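Local coordinates for centrosomal protein of 104 kDa (Homo sapiens, PDB 5LPH) that is required for ciliogenesis and for structural integrity at the ciliary tip, and interacts with tubulin, with its TOG domain represented here, at residues 75-80 with 84-89; 121-124 with 128-131; 136-141 with 165-170. One frame throughout, in Å; residues are numbered along the deposited sequence.

Contact 1. Residues 75-80 with 84-89; sequences MEMPVG and EDLKNT
Thr89, which meets Met77 across this turn, addresses both faces of the flat Asp85 carbonyl group: its OG1 and its backbone N reach Asp85 O from opposite sides of the carbonyl plane. The setting is a helical hairpin of the TOG domain, in which the chain leaves helix 60-76, passes through a short connection and enters helix 83-100. The side-chain bond, Thr89 OG1 to Asp85 O, is 2.9 Å long. Its donor is tilted 32° out of the carbonyl plane, whereas Thr89 N to Asp85 O is the ordinary helical bond. Two donors grip one acceptor, and the OG1 bond holds the threonine's chi1. With OG1 beside the backbone N (chi1 -63°), the hydroxyl faces back along the helix and CG2 is presented to the connection.

Met77, a selenomethionine, comes from that connection and meets Thr89 tip to tip. Its chain runs out extended as far as SE and then bends, with chi3 at 112°. SE lies 4.0 Å from Thr89 CG2, and the same atom packs against Leu86 CD2 at 4.3 Å. The backbones stay well apart, the CA atoms of Met77 and Leu86 being 8.4 Å from each other, so side chains make the contact. Val46 of helix 41-47 and Tyr123 of helix 106-126 also touch Thr89, which is buried. An alanine in place of Thr89 removes OG1 and CG2, which would probably deprive Asp85 O of its side-chain donor and leave a gap beside SE and CE of Met77. The Met77 chain ends with CE 3.6 Å from Thr89 OG1.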
HETATM    1  N   MSE A  75       3.987  -1.148  23.530  1.00 72.53           N
HETATM    2  CA  MSE A  75       5.145  -0.351  23.967  1.00 75.38           C
HETATM    3  C   MSE A  75       5.498  -0.475  25.431  1.00 76.51           C
HETATM    4  O   MSE A  75       6.581  -0.052  25.828  1.00 75.11           O
HETATM    5  CB  MSE A  75       4.945   1.121  23.602  1.00 76.80           C
HETATM    6  CG  MSE A  75       4.928   1.338  22.088  1.00 77.98           C
HETATM    7 SE   MSE A  75       6.491   0.569  21.137  1.00 82.19          SE
HETATM    8  CE  MSE A  75       7.858   1.779  21.879  1.00 80.45           C
ATOM      9  N   GLU A  76       4.613  -1.051  26.243  1.00 79.82           N
ATOM     10  CA  GLU A  76       4.929  -1.333  27.650  1.00 81.60           C
ATOM     11  C   GLU A  76       5.645  -2.673  27.857  1.00 81.46           C
ATOM     12  O   GLU A  76       6.101  -2.949  28.964  1.00 83.12           O
ATOM     13  CB  GLU A  76       3.663  -1.287  28.516  1.00 83.17           C
ATOM     14  CG  GLU A  76       3.096   0.114  28.691  1.00 86.16           C
ATOM     15  CD  GLU A  76       1.784   0.143  29.466  1.00 90.51           C
ATOM     16  OE1 GLU A  76       1.398  -0.886  30.067  1.00 91.04           O
ATOM     17  OE2 GLU A  76       1.135   1.211  29.479  1.00 93.14           O
HETATM   18  N   MSE A  77       5.753  -3.502  26.815  1.00 82.67           N
HETATM   19  CA  MSE A  77       6.416  -4.804  26.951  1.00 85.33           C
HETATM   20  C   MSE A  77       7.906  -4.601  27.106  1.00 84.79           C
HETATM   21  O   MSE A  77       8.518  -3.924  26.277  1.00 80.53           O
HETATM   22  CB  MSE A  77       6.143  -5.715  25.761  1.00 87.49           C
HETATM   23  CG  MSE A  77       4.755  -6.320  25.894  1.00 90.30           C
HETATM   24 SE   MSE A  77       4.273  -7.146  24.177  1.00 94.71          SE
HETATM   25  CE  MSE A  77       4.309  -9.014  24.802  1.00 94.99           C
ATOM     26  N   PRO A  78       8.503  -5.181  28.152  1.00 87.24           N
ATOM     27  CA  PRO A  78       9.910  -4.902  28.461  1.00 88.05           C
ATOM     28  C   PRO A  78      10.904  -5.472  27.435  1.00 88.12           C
ATOM     29  O   PRO A  78      10.594  -6.444  26.737  1.00 87.23           O
ATOM     30  CB  PRO A  78      10.102  -5.559  29.832  1.00 88.77           C
ATOM     31  CG  PRO A  78       9.126  -6.682  29.853  1.00 88.81           C
ATOM     32  CD  PRO A  78       7.944  -6.213  29.052  1.00 88.73           C
ATOM     33  N   VAL A  79      12.071  -4.834  27.343  1.00 90.34           N
ATOM     34  CA  VAL A  79      13.161  -5.252  26.417  1.00 93.28           C
ATOM     35  C   VAL A  79      13.557  -6.739  26.384  1.00 94.71           C
ATOM     36  O   VAL A  79      13.823  -7.269  25.305  1.00 94.26           O
ATOM     37  CB  VAL A  79      14.453  -4.395  26.600  1.00 93.47           C
ATOM     38  CG1 VAL A  79      14.222  -2.966  26.120  1.00 93.46           C
ATOM     39  CG2 VAL A  79      14.948  -4.409  28.047  1.00 94.38           C
ATOM     40  N   GLY A  80      13.593  -7.401  27.541  1.00 95.91           N
ATOM     41  CA  GLY A  80      14.005  -8.802  27.645  1.00 95.91           C
ATOM     42  C   GLY A  80      12.952  -9.879  27.398  1.00 95.19           C
ATOM     43  O   GLY A  80      13.264 -11.057  27.532  1.00 96.92           O
ATOM     44  N   GLU A  84       9.674 -15.069  20.776  1.00 81.28           N
ATOM     45  CA  GLU A  84       8.463 -15.710  20.254  1.00 81.19           C
ATOM     46  C   GLU A  84       7.172 -15.059  20.755  1.00 76.07           C
ATOM     47  O   GLU A  84       6.199 -14.983  20.004  1.00 73.43           O
ATOM     48  CB  GLU A  84       8.459 -17.218  20.543  1.00 83.79           C
ATOM     49  CG  GLU A  84       9.424 -18.008  19.668  1.00 87.23           C
ATOM     50  CD  GLU A  84       9.040 -17.997  18.193  1.00 89.06           C
ATOM     51  OE1 GLU A  84       7.905 -18.407  17.863  1.00 88.81           O
ATOM     52  OE2 GLU A  84       9.875 -17.575  17.360  1.00 91.02           O
ATOM     53  N   ASP A  85       7.170 -14.579  21.999  1.00 70.20           N
ATOM     54  CA  ASP A  85       6.029 -13.819  22.532  1.00 69.54           C
ATOM     55  C   ASP A  85       5.902 -12.459  21.827  1.00 65.18           C
ATOM     56  O   ASP A  85       4.796 -12.039  21.473  1.00 63.21           O
ATOM     57  CB  ASP A  85       6.153 -13.617  24.054  1.00 70.74           C
ATOM     58  CG  ASP A  85       6.137 -14.934  24.840  1.00 73.41           C
ATOM     59  OD1 ASP A  85       5.687 -15.976  24.302  1.00 74.24           O
ATOM     60  OD2 ASP A  85       6.574 -14.922  26.013  1.00 74.11           O
ATOM     61  N   LEU A  86       7.035 -11.789  21.616  1.00 61.85           N
ATOM     62  CA  LEU A  86       7.058 -10.517  20.890  1.00 59.90           C
ATOM     63  C   LEU A  86       6.567 -10.659  19.452  1.00 60.18           C
ATOM     64  O   LEU A  86       5.829  -9.797  18.972  1.00 60.13           O
ATOM     65  CB  LEU A  86       8.457  -9.892  20.903  1.00 59.96           C
ATOM     66  CG  LEU A  86       8.952  -9.430  22.273  1.00 60.72           C
ATOM     67  CD1 LEU A  86      10.457  -9.200  22.247  1.00 61.26           C
ATOM     68  CD2 LEU A  86       8.222  -8.174  22.725  1.00 61.32           C
ATOM     69  N   LYS A  87       6.963 -11.743  18.781  1.00 59.10           N
ATOM     70  CA  LYS A  87       6.509 -12.016  17.413  1.00 59.19           C
ATOM     71  C   LYS A  87       5.028 -12.392  17.347  1.00 57.47           C
ATOM     72  O   LYS A  87       4.317 -11.907  16.475  1.00 58.51           O
ATOM     73  CB  LYS A  87       7.349 -13.110  16.753  1.00 61.59           C
ATOM     74  CG  LYS A  87       8.760 -12.680  16.388  1.00 64.11           C
ATOM     75  CD  LYS A  87       9.569 -13.857  15.863  1.00 66.26           C
ATOM     76  CE  LYS A  87      11.033 -13.488  15.691  1.00 69.87           C
ATOM     77  NZ  LYS A  87      11.831 -14.599  15.097  1.00 71.31           N
ATOM     78  N   ASN A  88       4.568 -13.258  18.251  1.00 54.55           N
ATOM     79  CA  ASN A  88       3.141 -13.621  18.310  1.00 53.46           C
ATOM     80  C   ASN A  88       2.252 -12.396  18.519  1.00 49.38           C
ATOM     81  O   ASN A  88       1.231 -12.237  17.850  1.00 43.35           O
ATOM     82  CB  ASN A  88       2.863 -14.627  19.437  1.00 56.13           C
ATOM     83  CG  ASN A  88       3.406 -16.010  19.145  1.00 57.72           C
ATOM     84  OD1 ASN A  88       3.591 -16.390  17.988  1.00 61.48           O
ATOM     85  ND2 ASN A  88       3.663 -16.775  20.202  1.00 58.43           N
ATOM     86  N   THR A  89       2.658 -11.545  19.456  1.00 47.46           N
ATOM     87  CA  THR A  89       1.942 -10.311  19.754  1.00 49.06           C
ATOM     88  C   THR A  89       1.906  -9.367  18.543  1.00 48.01           C
ATOM     89  O   THR A  89       0.875  -8.751  18.261  1.00 45.40           O
ATOM     90  CB  THR A  89       2.553  -9.623  20.989  1.00 50.96           C
ATOM     91  OG1 THR A  89       2.405 -10.484  22.124  1.00 53.99           O
ATOM     92  CG2 THR A  89       1.856  -8.334  21.286  1.00 51.67           C
TER

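Contact 2. Residues 121-124 with 128-131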
ATOM      1  N   THR A 121       7.998   1.263  13.059  1.00 54.77           N
ATOM      2  CA  THR A 121       9.007   2.301  13.339  1.00 55.87           C
ATOM      3  C   THR A 121       9.551   2.325  14.775  1.00 57.84           C
ATOM      4  O   THR A 121      10.628   2.877  15.007  1.00 59.70           O
ATOM      5  CB  THR A 121       8.397   3.686  12.945  1.00 54.80           C
ATOM      6  OG1 THR A 121       8.157   3.687  11.535  1.00 56.06           O
ATOM      7  CG2 THR A 121       9.234   4.942  13.307  1.00 55.84           C
ATOM      8  N   GLN A 122       8.830   1.740  15.732  1.00 60.86           N
ATOM      9  CA  GLN A 122       9.232   1.798  17.149  1.00 62.32           C
ATOM     10  C   GLN A 122       9.408   0.425  17.802  1.00 61.14           C
ATOM     11  O   GLN A 122      10.443   0.163  18.406  1.00 64.51           O
ATOM     12  CB  GLN A 122       8.235   2.641  17.947  1.00 66.16           C
ATOM     13  CG  GLN A 122       7.962   4.013  17.339  1.00 70.40           C
ATOM     14  CD  GLN A 122       7.170   4.921  18.264  1.00 75.41           C
ATOM     15  OE1 GLN A 122       6.020   5.273  17.978  1.00 80.38           O
ATOM     16  NE2 GLN A 122       7.775   5.293  19.387  1.00 78.04           N
ATOM     17  N   TYR A 123       8.397  -0.434  17.685  1.00 58.16           N
ATOM     18  CA  TYR A 123       8.393  -1.760  18.321  1.00 54.93           C
ATOM     19  C   TYR A 123       9.459  -2.685  17.744  1.00 55.12           C
ATOM     20  O   TYR A 123      10.225  -3.289  18.491  1.00 54.74           O
ATOM     21  CB  TYR A 123       7.009  -2.390  18.150  1.00 51.42           C
ATOM     22  CG  TYR A 123       6.765  -3.744  18.796  1.00 49.53           C
ATOM     23  CD1 TYR A 123       6.319  -3.845  20.116  1.00 48.47           C
ATOM     24  CD2 TYR A 123       6.901  -4.921  18.061  1.00 48.18           C
ATOM     25  CE1 TYR A 123       6.051  -5.081  20.693  1.00 47.21           C
ATOM     26  CE2 TYR A 123       6.635  -6.157  18.629  1.00 48.63           C
ATOM     27  CZ  TYR A 123       6.212  -6.233  19.944  1.00 47.72           C
ATOM     28  OH  TYR A 123       5.946  -7.470  20.494  1.00 49.25           O
ATOM     29  N   ILE A 124       9.489  -2.808  16.420  1.00 56.98           N
ATOM     30  CA  ILE A 124      10.454  -3.693  15.748  1.00 58.58           C
ATOM     31  C   ILE A 124      11.927  -3.326  16.054  1.00 62.24           C
ATOM     32  O   ILE A 124      12.685  -4.200  16.472  1.00 63.89           O
ATOM     33  CB  ILE A 124      10.166  -3.822  14.228  1.00 56.20           C
ATOM     34  CG1 ILE A 124       8.961  -4.755  14.024  1.00 54.51           C
ATOM     35  CG2 ILE A 124      11.385  -4.346  13.468  1.00 55.69           C
ATOM     36  CD1 ILE A 124       8.400  -4.783  12.614  1.00 54.07           C
ATOM     37  N   LYS A 128      14.782  -5.311  18.409  1.00 69.77           N
ATOM     38  CA  LYS A 128      15.755  -5.825  17.441  1.00 70.32           C
ATOM     39  C   LYS A 128      15.233  -7.047  16.677  1.00 68.46           C
ATOM     40  O   LYS A 128      15.930  -8.059  16.544  1.00 66.15           O
ATOM     41  CB  LYS A 128      17.087  -6.130  18.134  1.00 73.20           C
ATOM     42  CG  LYS A 128      17.647  -4.967  18.947  1.00 77.52           C
ATOM     43  CD  LYS A 128      19.125  -5.183  19.275  1.00 81.71           C
ATOM     44  CE  LYS A 128      19.553  -4.655  20.649  1.00 84.05           C
ATOM     45  NZ  LYS A 128      20.318  -3.366  20.585  1.00 85.74           N
ATOM     46  N   LEU A 129      13.997  -6.944  16.190  1.00 65.85           N
ATOM     47  CA  LEU A 129      13.377  -8.015  15.407  1.00 64.53           C
ATOM     48  C   LEU A 129      13.855  -7.918  13.963  1.00 62.29           C
ATOM     49  O   LEU A 129      14.392  -6.893  13.540  1.00 58.45           O
ATOM     50  CB  LEU A 129      11.836  -7.981  15.492  1.00 66.45           C
ATOM     51  CG  LEU A 129      11.165  -8.639  16.723  1.00 68.72           C
ATOM     52  CD1 LEU A 129      11.916  -8.230  17.973  1.00 69.14           C
ATOM     53  CD2 LEU A 129       9.656  -8.451  16.921  1.00 69.74           C
ATOM     54  N   SER A 130      13.639  -8.992  13.218  1.00 60.99           N
ATOM     55  CA  SER A 130      14.246  -9.166  11.911  1.00 61.88           C
ATOM     56  C   SER A 130      13.480  -8.473  10.785  1.00 64.99           C
ATOM     57  O   SER A 130      12.385  -7.937  10.979  1.00 66.96           O
ATOM     58  CB  SER A 130      14.360 -10.661  11.600  1.00 61.00           C
ATOM     59  OG  SER A 130      13.110 -11.199  11.195  1.00 60.15           O
ATOM     60  N   LYS A 131      14.081  -8.520   9.599  1.00 64.64           N
ATOM     61  CA  LYS A 131      13.452  -8.074   8.356  1.00 64.39           C
ATOM     62  C   LYS A 131      12.205  -8.885   7.974  1.00 59.87           C
ATOM     63  O   LYS A 131      11.351  -8.379   7.250  1.00 56.59           O
ATOM     64  CB  LYS A 131      14.464  -8.139   7.201  1.00 68.12           C
ATOM     65  CG  LYS A 131      15.605  -7.136   7.294  1.00 71.03           C
ATOM     66  CD  LYS A 131      16.627  -7.369   6.189  1.00 74.97           C
ATOM     67  CE  LYS A 131      17.779  -6.373   6.256  1.00 76.82           C
ATOM     68  NZ  LYS A 131      17.349  -4.970   5.999  1.00 77.30           N
TER
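Ile124 and Leu129 are joined by the 6→1 backbone bond of a Schellman motif, and the residue just before Leu129, Lys128, has the positive phi (53°) that turns the chain out of helix 106-126. The evidence is the bond from Leu129 N to Ile124 O, 3.1 Å with an N-H...O angle of 168°, together with the second bond of the motif, from Lys128 N to Pro125 O. Lys128 N also lies near Ile124 O, but the angle there is too poor for a bond. The helix has a wider, pi-type turn at 121-123 shortly before it ends.

The reversal brings Leu129 back over the last turn, giving the apolar pairing across the cap that often accompanies this motif. The Ile124 and Leu129 side chains cross at about a right angle. Ile124 CG2, anti to the backbone N, is the branch that touches, 4.2 Å from Leu129 CB and 3.9 Å from Leu129 O. Leu129 CD2 reaches the Tyr123 ring obliquely, 4.2 Å from CE2. That ring is held at its far end, where Tyr123 OH is hydrogen-bonded to Leu86 O, and it also packs edge-to-face with His127.

One residue on, Ser130 is the N-cap of the next helix. Its OG has a weak bond to Leu132 N and a hydrogen bond to Glu133 OE2. The contact thus forms the corner between helices 106-126 and 131-147, with Tyr123 and Ile124 packed on Leu90 of helix 83-100 and Ile124 also against Cys137 of helix 131-147.

Contact 3. Residues 136-141 with 165-170; sequences HCVERT and QEMALF
Apolar packing between Val138 and Met167 carries this small contact, in which the two segments bury only 93 Å² and their nearest CA atoms, those of Val138 and Met167, are 8.5 Å apart. Met167, a selenomethionine, reaches about halfway across that distance. Its extended chi2 (-161°) carries SE to Val138, and the bend at chi3 (-65°) then turns the terminal methyl toward Thr141. SE is 4.5 Å from Val138 CG2, and CE is 4.5 Å from Thr141 OG1: both are loose van der Waals approaches.

The polar end of Thr141 is bonded within its own helix. Thr141 OG1 donates to Cys137 O at 2.7 Å, tilted 28° from the carbonyl plane, so the buried hydroxyl is satisfied while facing the Met167 methyl. The backbone bond from Thr141 N to the same oxygen is weak. Outside the two segments, a salt bridge links Glu166 to Lys117 of helix 106-126.

This is plain interhelical packing in the array of the TOG domain, joining helix 131-147 to helix 154-169. Thr141 and residues 165-170 lie within the first HEAT repeat (residues 141-179). Helix 106-126 adds Leu116 against Thr141 and Ile120 against Met167, while Ile178 and Ile179 of helix 178-183 cover Val138 and Met167, respectively.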
ATOM      1  N   HIS A 136       6.436  -8.853   7.064  1.00 46.70           N
ATOM      2  CA  HIS A 136       5.101  -9.349   7.415  1.00 48.07           C
ATOM      3  C   HIS A 136       4.082  -8.205   7.630  1.00 45.95           C
ATOM      4  O   HIS A 136       2.975  -8.265   7.102  1.00 42.67           O
ATOM      5  CB  HIS A 136       5.166 -10.264   8.643  1.00 49.33           C
ATOM      6  CG  HIS A 136       3.840 -10.835   9.033  1.00 50.51           C
ATOM      7  ND1 HIS A 136       3.278 -11.923   8.401  1.00 50.79           N
ATOM      8  CD2 HIS A 136       2.954 -10.449   9.980  1.00 51.24           C
ATOM      9  CE1 HIS A 136       2.106 -12.191   8.949  1.00 50.61           C
ATOM     10  NE2 HIS A 136       1.888 -11.311   9.910  1.00 51.62           N
ATOM     11  N   CYS A 137       4.472  -7.173   8.378  1.00 44.29           N
ATOM     12  CA  CYS A 137       3.626  -5.988   8.576  1.00 45.61           C
ATOM     13  C   CYS A 137       3.226  -5.347   7.256  1.00 45.54           C
ATOM     14  O   CYS A 137       2.054  -5.048   7.020  1.00 44.17           O
ATOM     15  CB  CYS A 137       4.342  -4.943   9.429  1.00 46.49           C
ATOM     16  SG  CYS A 137       4.661  -5.472  11.121  1.00 48.89           S
ATOM     17  N   VAL A 138       4.217  -5.170   6.390  1.00 45.07           N
ATOM     18  CA  VAL A 138       4.014  -4.527   5.101  1.00 43.95           C
ATOM     19  C   VAL A 138       3.126  -5.373   4.177  1.00 43.66           C
ATOM     20  O   VAL A 138       2.161  -4.853   3.611  1.00 42.61           O
ATOM     21  CB  VAL A 138       5.373  -4.190   4.444  1.00 44.69           C
ATOM     22  CG1 VAL A 138       5.198  -3.746   3.002  1.00 44.87           C
ATOM     23  CG2 VAL A 138       6.075  -3.100   5.241  1.00 44.27           C
ATOM     24  N   GLU A 139       3.439  -6.661   4.040  1.00 44.92           N
ATOM     25  CA  GLU A 139       2.705  -7.549   3.115  1.00 47.80           C
ATOM     26  C   GLU A 139       1.238  -7.760   3.489  1.00 46.83           C
ATOM     27  O   GLU A 139       0.392  -7.912   2.612  1.00 46.58           O
ATOM     28  CB  GLU A 139       3.404  -8.915   2.987  1.00 51.82           C
ATOM     29  CG  GLU A 139       4.766  -8.855   2.304  1.00 56.48           C
ATOM     30  CD  GLU A 139       5.615 -10.112   2.501  1.00 60.89           C
ATOM     31  OE1 GLU A 139       5.567 -10.702   3.602  1.00 62.09           O
ATOM     32  OE2 GLU A 139       6.354 -10.501   1.564  1.00 63.51           O
ATOM     33  N   ARG A 140       0.943  -7.787   4.786  1.00 46.96           N
ATOM     34  CA  ARG A 140      -0.431  -7.978   5.263  1.00 46.44           C
ATOM     35  C   ARG A 140      -1.296  -6.722   5.235  1.00 45.84           C
ATOM     36  O   ARG A 140      -2.518  -6.850   5.245  1.00 46.67           O
ATOM     37  CB  ARG A 140      -0.430  -8.551   6.687  1.00 47.62           C
ATOM     38  CG  ARG A 140       0.218  -9.923   6.837  1.00 48.09           C
ATOM     39  CD  ARG A 140      -0.458 -10.986   5.990  1.00 48.69           C
ATOM     40  NE  ARG A 140      -1.841 -11.239   6.392  1.00 49.89           N
ATOM     41  CZ  ARG A 140      -2.756 -11.874   5.652  1.00 51.17           C
ATOM     42  NH1 ARG A 140      -2.475 -12.317   4.426  1.00 52.90           N
ATOM     43  NH2 ARG A 140      -3.975 -12.063   6.142  1.00 52.90           N
ATOM     44  N   THR A 141      -0.684  -5.532   5.207  1.00 43.74           N
ATOM     45  CA  THR A 141      -1.419  -4.262   5.301  1.00 42.57           C
ATOM     46  C   THR A 141      -1.457  -3.432   4.024  1.00 42.62           C
ATOM     47  O   THR A 141      -2.490  -2.824   3.739  1.00 41.92           O
ATOM     48  CB  THR A 141      -0.875  -3.372   6.432  1.00 41.89           C
ATOM     49  OG1 THR A 141       0.499  -3.056   6.191  1.00 43.42           O
ATOM     50  CG2 THR A 141      -1.015  -4.074   7.770  1.00 41.69           C
ATOM     51  N   GLN A 165       3.080   6.190   0.963  1.00 44.62           N
ATOM     52  CA  GLN A 165       4.280   6.971   0.635  1.00 47.48           C
ATOM     53  C   GLN A 165       5.216   7.115   1.846  1.00 49.41           C
ATOM     54  O   GLN A 165       6.429   6.957   1.721  1.00 49.43           O
ATOM     55  CB  GLN A 165       3.852   8.325   0.072  1.00 49.15           C
ATOM     56  CG  GLN A 165       4.751   8.971  -0.969  1.00 51.58           C
ATOM     57  CD  GLN A 165       4.169  10.280  -1.479  1.00 52.78           C
ATOM     58  OE1 GLN A 165       2.963  10.376  -1.748  1.00 57.20           O
ATOM     59  NE2 GLN A 165       5.015  11.292  -1.626  1.00 54.36           N
ATOM     60  N   GLU A 166       4.633   7.365   3.018  1.00 50.25           N
ATOM     61  CA  GLU A 166       5.368   7.451   4.284  1.00 52.63           C
ATOM     62  C   GLU A 166       6.092   6.138   4.628  1.00 52.92           C
ATOM     63  O   GLU A 166       7.263   6.161   5.011  1.00 55.79           O
ATOM     64  CB  GLU A 166       4.404   7.832   5.414  1.00 55.10           C
ATOM     65  CG  GLU A 166       5.043   8.520   6.606  1.00 57.18           C
ATOM     66  CD  GLU A 166       4.028   8.920   7.666  1.00 59.74           C
ATOM     67  OE1 GLU A 166       2.874   9.275   7.311  1.00 62.90           O
ATOM     68  OE2 GLU A 166       4.389   8.880   8.864  1.00 60.82           O
HETATM   69  N   MSE A 167       5.401   5.005   4.486  1.00 52.89           N
HETATM   70  CA  MSE A 167       5.995   3.688   4.771  1.00 55.28           C
HETATM   71  C   MSE A 167       7.036   3.317   3.746  1.00 52.36           C
HETATM   72  O   MSE A 167       8.088   2.798   4.108  1.00 52.53           O
HETATM   73  CB  MSE A 167       4.995   2.526   4.808  1.00 59.10           C
HETATM   74  CG  MSE A 167       4.087   2.358   6.011  1.00 64.29           C
HETATM   75 SE   MSE A 167       3.455   0.476   5.924  1.00 74.33          SE
HETATM   76  CE  MSE A 167       2.397   0.519   4.258  1.00 71.42           C
ATOM     77  N   ALA A 168       6.766   3.586   2.468  1.00 50.23           N
ATOM     78  CA  ALA A 168       7.723   3.300   1.391  1.00 51.10           C
ATOM     79  C   ALA A 168       9.100   3.952   1.586  1.00 53.09           C
ATOM     80  O   ALA A 168      10.105   3.428   1.084  1.00 54.87           O
ATOM     81  CB  ALA A 168       7.142   3.700   0.042  1.00 50.10           C
ATOM     82  N   LEU A 169       9.135   5.083   2.298  1.00 55.61           N
ATOM     83  CA  LEU A 169      10.373   5.820   2.569  1.00 59.55           C
ATOM     84  C   LEU A 169      10.983   5.605   3.975  1.00 61.07           C
ATOM     85  O   LEU A 169      12.098   6.069   4.218  1.00 62.16           O
ATOM     86  CB  LEU A 169      10.152   7.319   2.279  1.00 59.07           C
ATOM     87  CG  LEU A 169      10.024   7.651   0.774  1.00 60.20           C
ATOM     88  CD1 LEU A 169       9.141   8.849   0.408  1.00 59.98           C
ATOM     89  CD2 LEU A 169      11.426   7.809   0.201  1.00 62.65           C
ATOM     90  N   PHE A 170      10.291   4.908   4.881  1.00 64.16           N
ATOM     91  CA  PHE A 170      10.921   4.437   6.130  1.00 69.35           C
ATOM     92  C   PHE A 170      12.094   3.521   5.775  1.00 71.32           C
ATOM     93  O   PHE A 170      11.955   2.613   4.952  1.00 67.50           O
ATOM     94  CB  PHE A 170       9.952   3.628   7.030  1.00 72.53           C
ATOM     95  CG  PHE A 170       8.819   4.440   7.680  1.00 76.10           C
ATOM     96  CD1 PHE A 170       8.874   5.833   7.931  1.00 77.27           C
ATOM     97  CD2 PHE A 170       7.665   3.762   8.073  1.00 76.13           C
ATOM     98  CE1 PHE A 170       7.790   6.491   8.528  1.00 76.96           C
ATOM     99  CE2 PHE A 170       6.590   4.415   8.658  1.00 74.98           C
ATOM    100  CZ  PHE A 170       6.653   5.779   8.891  1.00 76.42           C
TER

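Followed from the N terminus, the three contacts come in series, none nested in or crossing another. Contact 1 closes the short turn between helices 60-76 and 83-100, contact 2 the corner from helix 106-126 into helix 131-147, and contact 3 a longer excursion, with 23 mostly helical residues between its segments. Neighbours touch. Between contacts 1 and 2, whose centres are 11 Å apart, Met77 SE packs 4.1 Å from Tyr123 OH; between contacts 2 and 3, 13 Å apart at their centres, Thr121 OG1 approaches Phe170 CE2 at 3.4 Å. Contacts 1 and 3 do not meet, so contact 2 bridges these parts of the helical array.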